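Local coordinates for protein type IV pilus biogenesis factor PilY1 (Pseudomonas aeruginosa, PDB 3HX6) that primes type IV pilus assembly, supports adhesion to host cells and twitching motility, and binds calcium, which seems to be needed for twitching and for control of pilus retraction, at residues T54-T62 and Y74-A85; F147-I156 and L166-P174. The protein carries 3 engineered substitutions. All coordinates share one frame; numbering follows the deposited sequence.

Both contacts belong to the beta-propeller part of this C-terminal domain, and they follow one another along the chain, interaction 1 closing before interaction 2 opens. Their centres lie about 13 Å apart. Interaction 1 folds helix 74-82 and the turn after it against the strand and loop of 54-62; interaction 2 pairs strands 150-158 and 165-170, the two middle strands of a four-stranded antiparallel sheet. Arg84 ties them together: NH1 lies 2.7 Å from Thr153 OG1, a probable hydrogen bond, and is also near Thr172 O. Tyr74 and Phe77 pack on Trp151, so the helix lies beside strands 141-147 and 150-158, and interaction 1 covers part of the sheet to which interaction 2 belongs.

Interaction 1: residues T54-T62 and Y74-A85; sequences TVGKAQYLT and YSTFAEAQKTRA
Gly56 O is gripped by two nitrogens of Arg84, side-on: NE at 2.7 Å and NH2 at 2.9 Å from Gly56 O. The oxygen lies in the guanidinium plane, although NH2 stands well above the carbonyl plane of Gly56. NH2 also makes a weak bond to Lys57 O, and a water joins the same two atoms. A bend at chi3 (56°) turns the otherwise extended arginine chain so that its flat end meets the loop. Val55 CG1 sits over the centre of one guanidinium face, 3.4 Å from Arg84 CZ, while Gln81 CD covers the opposite face toward its rim.

Farther along, Tyr60 N donates to Tyr74 OH at 2.9 Å in a nearly straight bond (165°). Tyr74 has CG anti to its backbone N (chi1 -160°), which sends the ring from the helix across to the loop. There it crosses Tyr60 at about a right angle, and Tyr60 O lies in the plane of the Tyr74 ring, at its edge. Ala58 CB fits between this phenol and the helix, 3.8 Å from Ala78 CB. A water links Ala58 N to Ala78 O.

Helix 74-82 thus packs on the loop after outer strand 54-55 of the propeller part, beside Asp144 of strand 141-147, which also bonds Tyr74 OH. With both faces covered and neutral oxygens round its nitrogens, the Arg84 charge is probably stabilised by carbonyl and hydroxyl dipoles.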
loop_
_atom_site.group_PDB
_atom_site.type_symbol
_atom_site.label_atom_id
_atom_site.label_comp_id
_atom_site.label_asym_id
_atom_site.label_seq_id
_atom_site.Cartn_x
_atom_site.Cartn_y
_atom_site.Cartn_z
ATOM N N THR A 54 12.756 6.666 9.204
ATOM C CA THR A 54 11.553 7.359 9.638
ATOM C C THR A 54 10.815 6.526 10.681
ATOM O O THR A 54 10.707 5.309 10.553
ATOM C CB THR A 54 10.601 7.637 8.459
ATOM O OG1 THR A 54 9.363 8.158 8.964
ATOM C CG2 THR A 54 10.340 6.365 7.669
ATOM N N VAL A 55 10.316 7.188 11.719
ATOM C CA VAL A 55 9.597 6.496 12.778
ATOM C C VAL A 55 8.155 6.974 12.901
ATOM O O VAL A 55 7.883 8.027 13.481
ATOM C CB VAL A 55 10.300 6.682 14.140
ATOM C CG1 VAL A 55 9.495 6.003 15.233
ATOM C CG2 VAL A 55 11.712 6.105 14.080
ATOM N N GLY A 56 7.239 6.186 12.346
ATOM C CA GLY A 56 5.826 6.510 12.408
ATOM C C GLY A 56 5.050 5.371 13.043
ATOM O O GLY A 56 4.903 5.318 14.265
ATOM N N LYS A 57 4.561 4.453 12.213
ATOM C CA LYS A 57 3.798 3.304 12.693
ATOM C C LYS A 57 4.708 2.161 13.135
ATOM O O LYS A 57 5.928 2.202 12.929
ATOM C CB LYS A 57 2.870 2.780 11.594
ATOM C CG LYS A 57 1.732 3.708 11.210
ATOM C CD LYS A 57 0.739 2.975 10.319
ATOM C CE LYS A 57 -0.448 3.852 9.960
ATOM N NZ LYS A 57 -1.491 3.088 9.211
ATOM N N ALA A 58 4.105 1.140 13.741
ATOM C CA ALA A 58 4.849 -0.029 14.187
ATOM C C ALA A 58 5.489 -0.615 12.934
ATOM O O ALA A 58 4.902 -0.579 11.851
ATOM C CB ALA A 58 3.916 -1.041 14.827
ATOM N N GLN A 59 6.694 -1.147 13.083
ATOM C CA GLN A 59 7.413 -1.704 11.951
ATOM C C GLN A 59 6.884 -3.031 11.425
ATOM O O GLN A 59 6.918 -3.276 10.224
ATOM C CB GLN A 59 8.895 -1.853 12.308
ATOM C CG GLN A 59 9.683 -2.724 11.344
ATOM C CD GLN A 59 11.163 -2.772 11.673
ATOM O OE1 GLN A 59 11.555 -2.754 12.840
ATOM N NE2 GLN A 59 11.994 -2.853 10.640
ATOM N N TYR A 60 6.384 -3.882 12.312
ATOM C CA TYR A 60 5.915 -5.199 11.893
ATOM C C TYR A 60 4.407 -5.389 11.921
ATOM O O TYR A 60 3.660 -4.546 12.413
ATOM C CB TYR A 60 6.545 -6.281 12.781
ATOM C CG TYR A 60 8.018 -6.086 13.088
ATOM C CD1 TYR A 60 8.972 -6.078 12.071
ATOM C CD2 TYR A 60 8.456 -5.907 14.400
ATOM C CE1 TYR A 60 10.333 -5.893 12.356
ATOM C CE2 TYR A 60 9.810 -5.723 14.696
ATOM C CZ TYR A 60 10.744 -5.714 13.669
ATOM O OH TYR A 60 12.082 -5.502 13.951
ATOM N N LEU A 61 3.977 -6.518 11.369
ATOM C CA LEU A 61 2.574 -6.888 11.371
ATOM C C LEU A 61 2.457 -7.766 12.601
ATOM O O LEU A 61 3.298 -8.637 12.834
ATOM C CB LEU A 61 2.212 -7.689 10.121
ATOM C CG LEU A 61 2.157 -6.913 8.803
ATOM C CD1 LEU A 61 1.706 -7.847 7.698
ATOM C CD2 LEU A 61 1.199 -5.731 8.926
ATOM N N THR A 62 1.422 -7.533 13.391
ATOM C CA THR A 62 1.226 -8.288 14.611
ATOM C C THR A 62 1.347 -9.806 14.485
ATOM O O THR A 62 1.958 -10.444 15.338
ATOM C CB THR A 62 -0.126 -7.942 15.246
ATOM O OG1 THR A 62 -0.112 -6.568 15.649
ATOM C CG2 THR A 62 -0.384 -8.815 16.462
ATOM N N TYR A 74 2.075 -7.099 20.925
ATOM C CA TYR A 74 2.397 -6.212 19.818
ATOM C C TYR A 74 1.203 -5.424 19.296
ATOM O O TYR A 74 1.350 -4.265 18.911
ATOM C CB TYR A 74 3.037 -6.985 18.661
ATOM C CG TYR A 74 3.820 -6.092 17.719
ATOM C CD1 TYR A 74 5.026 -5.510 18.122
ATOM C CD2 TYR A 74 3.344 -5.799 16.439
ATOM C CE1 TYR A 74 5.738 -4.657 17.276
ATOM C CE2 TYR A 74 4.048 -4.943 15.585
ATOM C CZ TYR A 74 5.245 -4.376 16.012
ATOM O OH TYR A 74 5.938 -3.519 15.182
ATOM N N SER A 75 0.023 -6.038 19.281
ATOM C CA SER A 75 -1.164 -5.345 18.787
ATOM C C SER A 75 -1.410 -4.043 19.549
ATOM O O SER A 75 -1.756 -3.031 18.944
ATOM C CB SER A 75 -2.402 -6.240 18.887
ATOM O OG SER A 75 -2.751 -6.459 20.239
ATOM N N THR A 76 -1.229 -4.065 20.869
ATOM C CA THR A 76 -1.437 -2.857 21.664
ATOM C C THR A 76 -0.315 -1.852 21.401
ATOM O O THR A 76 -0.521 -0.640 21.475
ATOM C CB THR A 76 -1.512 -3.162 23.180
ATOM O OG1 THR A 76 -0.310 -3.807 23.607
ATOM C CG2 THR A 76 -2.698 -4.066 23.485
ATOM N N PHE A 77 0.875 -2.358 21.093
ATOM C CA PHE A 77 2.000 -1.484 20.793
ATOM C C PHE A 77 1.738 -0.840 19.442
ATOM O O PHE A 77 1.931 0.357 19.265
ATOM C CB PHE A 77 3.301 -2.279 20.707
ATOM C CG PHE A 77 4.495 -1.442 20.333
ATOM C CD1 PHE A 77 5.120 -0.639 21.278
ATOM C CD2 PHE A 77 4.988 -1.453 19.033
ATOM C CE1 PHE A 77 6.226 0.137 20.935
ATOM C CE2 PHE A 77 6.089 -0.681 18.682
ATOM C CZ PHE A 77 6.706 0.115 19.636
ATOM N N ALA A 78 1.310 -1.654 18.485
ATOM C CA ALA A 78 1.023 -1.167 17.140
ATOM C C ALA A 78 -0.067 -0.104 17.203
ATOM O O ALA A 78 0.056 0.964 16.598
ATOM C CB ALA A 78 0.583 -2.324 16.247
ATOM N N GLU A 79 -1.130 -0.397 17.946
ATOM C CA GLU A 79 -2.237 0.541 18.092
ATOM C C GLU A 79 -1.746 1.878 18.620
ATOM O O GLU A 79 -2.137 2.932 18.125
ATOM C CB GLU A 79 -3.295 -0.024 19.043
ATOM C CG GLU A 79 -4.211 -1.066 18.417
ATOM C CD GLU A 79 -5.062 -0.494 17.299
ATOM O OE1 GLU A 79 -5.762 0.514 17.538
ATOM O OE2 GLU A 79 -5.033 -1.053 16.183
ATOM N N ALA A 80 -0.888 1.828 19.632
ATOM C CA ALA A 80 -0.349 3.040 20.227
ATOM C C ALA A 80 0.417 3.878 19.209
ATOM O O ALA A 80 0.293 5.103 19.180
ATOM C CB ALA A 80 0.558 2.685 21.392
ATOM N N GLN A 81 1.194 3.213 18.362
ATOM C CA GLN A 81 1.999 3.906 17.365
ATOM C C GLN A 81 1.216 4.419 16.163
ATOM O O GLN A 81 1.756 5.148 15.333
ATOM C CB GLN A 81 3.138 2.996 16.908
ATOM C CG GLN A 81 3.816 2.286 18.068
ATOM C CD GLN A 81 4.163 3.226 19.211
ATOM O OE1 GLN A 81 4.201 2.821 20.373
ATOM N NE2 GLN A 81 4.430 4.483 18.885
ATOM N N LYS A 82 -0.054 4.043 16.063
ATOM C CA LYS A 82 -0.880 4.513 14.955
ATOM C C LYS A 82 -1.012 6.026 15.062
ATOM O O LYS A 82 -1.139 6.725 14.059
ATOM C CB LYS A 82 -2.272 3.888 15.016
ATOM C CG LYS A 82 -2.353 2.459 14.527
ATOM C CD LYS A 82 -3.765 1.922 14.716
ATOM C CE LYS A 82 -3.939 0.567 14.054
ATOM N NZ LYS A 82 -3.787 0.660 12.575
ATOM N N THR A 83 -0.972 6.516 16.295
ATOM C CA THR A 83 -1.103 7.940 16.577
ATOM C C THR A 83 0.219 8.614 16.953
ATOM O O THR A 83 0.230 9.764 17.400
ATOM C CB THR A 83 -2.126 8.167 17.716
ATOM O OG1 THR A 83 -2.055 9.524 18.169
ATOM C CG2 THR A 83 -1.850 7.226 18.878
ATOM N N ARG A 84 1.332 7.909 16.768
ATOM C CA ARG A 84 2.636 8.476 17.099
ATOM C C ARG A 84 3.050 9.558 16.105
ATOM O O ARG A 84 2.906 9.392 14.892
ATOM C CB ARG A 84 3.706 7.378 17.139
ATOM C CG ARG A 84 5.118 7.899 17.387
ATOM C CD ARG A 84 6.085 6.771 17.705
ATOM N NE ARG A 84 6.111 5.741 16.671
ATOM C CZ ARG A 84 6.814 4.617 16.765
ATOM N NH1 ARG A 84 7.545 4.387 17.843
ATOM N NH2 ARG A 84 6.781 3.722 15.788
ATOM N N ALA A 85 3.567 10.666 16.627
ATOM C CA ALA A 85 4.004 11.771 15.780
ATOM C C ALA A 85 5.217 11.343 14.959
ATOM O O ALA A 85 6.281 11.066 15.508
ATOM C CB ALA A 85 4.348 12.987 16.634
HETATM O O HOH W 1 8.385 9.093 15.733
HETATM O O HOH W 2 8.266 1.595 14.562
HETATM O O HOH W 3 1.286 1.254 14.243
#

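Interaction 2: residues F147-I156 and L166-P174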
loop_
_atom_site.group_PDB
_atom_site.type_symbol
_atom_site.label_atom_id
_atom_site.label_comp_id
_atom_site.label_asym_id
_atom_site.label_seq_id
_atom_site.Cartn_x
_atom_site.Cartn_y
_atom_site.Cartn_z
ATOM N N PHE A 147 12.512 -5.634 24.710
ATOM C CA PHE A 147 13.435 -5.740 25.832
ATOM C C PHE A 147 12.832 -4.997 27.026
ATOM O O PHE A 147 11.942 -4.157 26.864
ATOM C CB PHE A 147 14.816 -5.190 25.454
ATOM C CG PHE A 147 14.820 -3.742 25.068
ATOM C CD1 PHE A 147 14.956 -2.750 26.037
ATOM C CD2 PHE A 147 14.714 -3.364 23.730
ATOM C CE1 PHE A 147 14.990 -1.399 25.683
ATOM C CE2 PHE A 147 14.747 -2.013 23.365
ATOM C CZ PHE A 147 14.887 -1.030 24.345
ATOM N N GLY A 148 13.292 -5.318 28.227
ATOM C CA GLY A 148 12.728 -4.673 29.398
ATOM C C GLY A 148 11.262 -5.058 29.498
ATOM O O GLY A 148 10.452 -4.335 30.075
ATOM N N GLY A 149 10.924 -6.203 28.907
ATOM C CA GLY A 149 9.560 -6.701 28.940
ATOM C C GLY A 149 8.554 -5.965 28.068
ATOM O O GLY A 149 7.348 -6.176 28.199
ATOM N N ALA A 150 9.027 -5.108 27.170
ATOM C CA ALA A 150 8.109 -4.373 26.312
ATOM C C ALA A 150 8.678 -4.066 24.934
ATOM O O ALA A 150 9.883 -4.184 24.695
ATOM C CB ALA A 150 7.696 -3.074 26.996
ATOM N N TRP A 151 7.794 -3.679 24.025
ATOM C CA TRP A 151 8.202 -3.313 22.682
ATOM C C TRP A 151 8.649 -1.861 22.705
ATOM O O TRP A 151 8.097 -1.049 23.443
ATOM C CB TRP A 151 7.043 -3.486 21.699
ATOM C CG TRP A 151 6.799 -4.909 21.354
ATOM C CD1 TRP A 151 5.878 -5.743 21.907
ATOM C CD2 TRP A 151 7.532 -5.687 20.405
ATOM N NE1 TRP A 151 5.989 -6.999 21.363
ATOM C CE2 TRP A 151 6.999 -6.992 20.437
ATOM C CE3 TRP A 151 8.592 -5.407 19.532
ATOM C CZ2 TRP A 151 7.490 -8.024 19.629
ATOM C CZ3 TRP A 151 9.084 -6.436 18.724
ATOM C CH2 TRP A 151 8.530 -7.726 18.782
ATOM N N HIS A 152 9.661 -1.552 21.902
ATOM C CA HIS A 152 10.204 -0.200 21.802
ATOM C C HIS A 152 10.589 -0.005 20.354
ATOM O O HIS A 152 10.704 -0.977 19.598
ATOM C CB HIS A 152 11.500 -0.050 22.605
ATOM C CG HIS A 152 11.394 -0.474 24.033
ATOM N ND1 HIS A 152 11.117 0.411 25.052
ATOM C CD2 HIS A 152 11.533 -1.689 24.614
ATOM C CE1 HIS A 152 11.091 -0.242 26.200
ATOM N NE2 HIS A 152 11.340 -1.517 25.962
ATOM N N THR A 153 10.777 1.250 19.969
ATOM C CA THR A 153 11.249 1.557 18.632
ATOM C C THR A 153 12.624 2.111 18.953
ATOM O O THR A 153 12.759 3.052 19.743
ATOM C CB THR A 153 10.413 2.628 17.920
ATOM O OG1 THR A 153 9.084 2.137 17.704
ATOM C CG2 THR A 153 11.041 2.954 16.571
ATOM N N VAL A 154 13.652 1.504 18.380
ATOM C CA VAL A 154 15.006 1.942 18.659
ATOM C C VAL A 154 15.674 2.526 17.424
ATOM O O VAL A 154 15.229 2.308 16.301
ATOM C CB VAL A 154 15.862 0.765 19.192
ATOM C CG1 VAL A 154 16.101 -0.259 18.078
ATOM C CG2 VAL A 154 17.183 1.278 19.728
ATOM N N LEU A 155 16.737 3.284 17.658
ATOM C CA LEU A 155 17.511 3.894 16.592
ATOM C C LEU A 155 18.969 3.597 16.910
ATOM O O LEU A 155 19.442 3.885 18.003
ATOM C CB LEU A 155 17.268 5.412 16.539
ATOM C CG LEU A 155 18.063 6.204 15.494
ATOM C CD1 LEU A 155 17.377 7.530 15.205
ATOM C CD2 LEU A 155 19.483 6.425 15.988
ATOM N N ILE A 156 19.666 2.986 15.961
ATOM C CA ILE A 156 21.065 2.665 16.153
ATOM C C ILE A 156 21.895 3.564 15.238
ATOM O O ILE A 156 21.682 3.606 14.030
ATOM C CB ILE A 156 21.352 1.167 15.851
ATOM C CG1 ILE A 156 20.615 0.276 16.863
ATOM C CG2 ILE A 156 22.839 0.879 15.988
ATOM C CD1 ILE A 156 19.133 0.253 16.716
ATOM N N LEU A 166 29.465 3.238 18.592
ATOM C CA LEU A 166 28.098 2.878 18.264
ATOM C C LEU A 166 27.210 3.389 19.384
ATOM O O LEU A 166 27.654 3.506 20.522
ATOM C CB LEU A 166 27.983 1.351 18.204
ATOM C CG LEU A 166 27.713 0.602 16.901
ATOM C CD1 LEU A 166 28.330 1.334 15.748
ATOM C CD2 LEU A 166 28.258 -0.827 17.013
ATOM N N PHE A 167 25.966 3.714 19.062
ATOM C CA PHE A 167 25.028 4.135 20.083
ATOM C C PHE A 167 23.617 3.742 19.673
ATOM O O PHE A 167 23.326 3.544 18.489
ATOM C CB PHE A 167 25.119 5.643 20.375
ATOM C CG PHE A 167 24.760 6.526 19.216
ATOM C CD1 PHE A 167 25.750 7.046 18.386
ATOM C CD2 PHE A 167 23.430 6.861 18.969
ATOM C CE1 PHE A 167 25.419 7.897 17.324
ATOM C CE2 PHE A 167 23.089 7.705 17.915
ATOM C CZ PHE A 167 24.085 8.225 17.089
ATOM N N ALA A 168 22.753 3.597 20.671
ATOM C CA ALA A 168 21.372 3.225 20.437
ATOM C C ALA A 168 20.487 4.163 21.235
ATOM O O ALA A 168 20.791 4.488 22.380
ATOM C CB ALA A 168 21.136 1.775 20.872
ATOM N N LEU A 169 19.405 4.621 20.622
ATOM C CA LEU A 169 18.482 5.503 21.310
ATOM C C LEU A 169 17.117 4.834 21.312
ATOM O O LEU A 169 16.793 4.074 20.393
ATOM C CB LEU A 169 18.376 6.854 20.588
ATOM C CG LEU A 169 19.678 7.619 20.313
ATOM C CD1 LEU A 169 19.373 8.878 19.501
ATOM C CD2 LEU A 169 20.357 7.970 21.619
ATOM N N ASP A 170 16.339 5.087 22.360
ATOM C CA ASP A 170 14.988 4.553 22.443
ATOM C C ASP A 170 14.177 5.689 21.848
ATOM O O ASP A 170 14.040 6.748 22.458
ATOM C CB ASP A 170 14.556 4.324 23.892
ATOM C CG ASP A 170 13.170 3.710 23.991
ATOM O OD1 ASP A 170 12.276 4.122 23.218
ATOM O OD2 ASP A 170 12.969 2.820 24.843
ATOM N N VAL A 171 13.649 5.471 20.654
ATOM C CA VAL A 171 12.897 6.501 19.960
ATOM C C VAL A 171 11.388 6.220 19.891
ATOM O O VAL A 171 10.665 6.785 19.070
ATOM C CB VAL A 171 13.516 6.685 18.545
ATOM C CG1 VAL A 171 12.657 6.021 17.477
ATOM C CG2 VAL A 171 13.748 8.148 18.279
ATOM N N THR A 172 10.917 5.352 20.779
ATOM C CA THR A 172 9.504 4.991 20.832
ATOM C C THR A 172 8.630 6.232 21.021
ATOM O O THR A 172 7.587 6.371 20.387
ATOM C CB THR A 172 9.230 4.023 21.993
ATOM O OG1 THR A 172 10.181 2.951 21.950
ATOM C CG2 THR A 172 7.819 3.459 21.896
ATOM N N ASP A 173 9.063 7.128 21.901
ATOM C CA ASP A 173 8.325 8.359 22.168
ATOM C C ASP A 173 9.178 9.552 21.740
ATOM O O ASP A 173 10.116 9.940 22.438
ATOM C CB ASP A 173 7.980 8.449 23.662
ATOM C CG ASP A 173 7.223 9.729 24.022
ATOM O OD1 ASP A 173 6.593 10.340 23.132
ATOM O OD2 ASP A 173 7.250 10.113 25.213
ATOM N N PRO A 174 8.861 10.144 20.578
ATOM C CA PRO A 174 9.609 11.296 20.062
ATOM C C PRO A 174 9.732 12.436 21.067
ATOM O O PRO A 174 10.725 13.166 21.076
ATOM C CB PRO A 174 8.820 11.694 18.813
ATOM C CG PRO A 174 7.425 11.250 19.135
ATOM C CD PRO A 174 7.658 9.899 19.763
HETATM O O HOH W 4 9.856 3.115 25.141
#
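Phe167, near the start of 166-174, touches Leu155 CD2 with its ring atom CE2, while its carbonyl oxygen receives a CA-H...O contact from Ile156. Ala168 forms a non-hydrogen-bonded pair with Ile156; its methyl packs against Ile156 CG1 and Val154 CG2 on the same side of the sheet. Leu169 and Leu155 then make the hydrogen-bonded antiparallel pair, with Leu169 N to Leu155 O at 2.7 Å and Leu155 N to Leu169 O at 2.8 Å. Their side chains lie on the other side, 4.3 Å apart between Leu155 CD2 and Leu169 CD1.

Asp170 pairs with Val154 without backbone hydrogen bonds, and its side chain adds bonds of its own. A near-trans first torsion (chi1 -177°) carries the carboxylate over to His152, bringing OD2 to 3.0 Å from His152 ND1, the ring and carboxylate planes 87° apart. The other end of that imidazole is fixed by its own segment: NE2 donates to Phe147 O, and the Phe147 ring covers one face. Asp170 OD1 accepts from Thr172 N, which makes an Asx turn, and also from the Thr172 hydroxyl. Val171 N bonds to Thr153 O, and Val171 CG1 meets Thr153 CG2 at 3.6 Å. Next to that backbone bond, Thr172 OG1 is a side-chain acceptor for Thr153 N at 2.7 Å.

Strands 141-147 and 178-184 flank this antiparallel beta hairpin in a four-stranded sheet, consistent with one blade of a beta propeller. Leu155 and Leu169 pack on Leu97 of strand 97-99, while Val154 and Ile156 meet loop residues Met230 and Pro198.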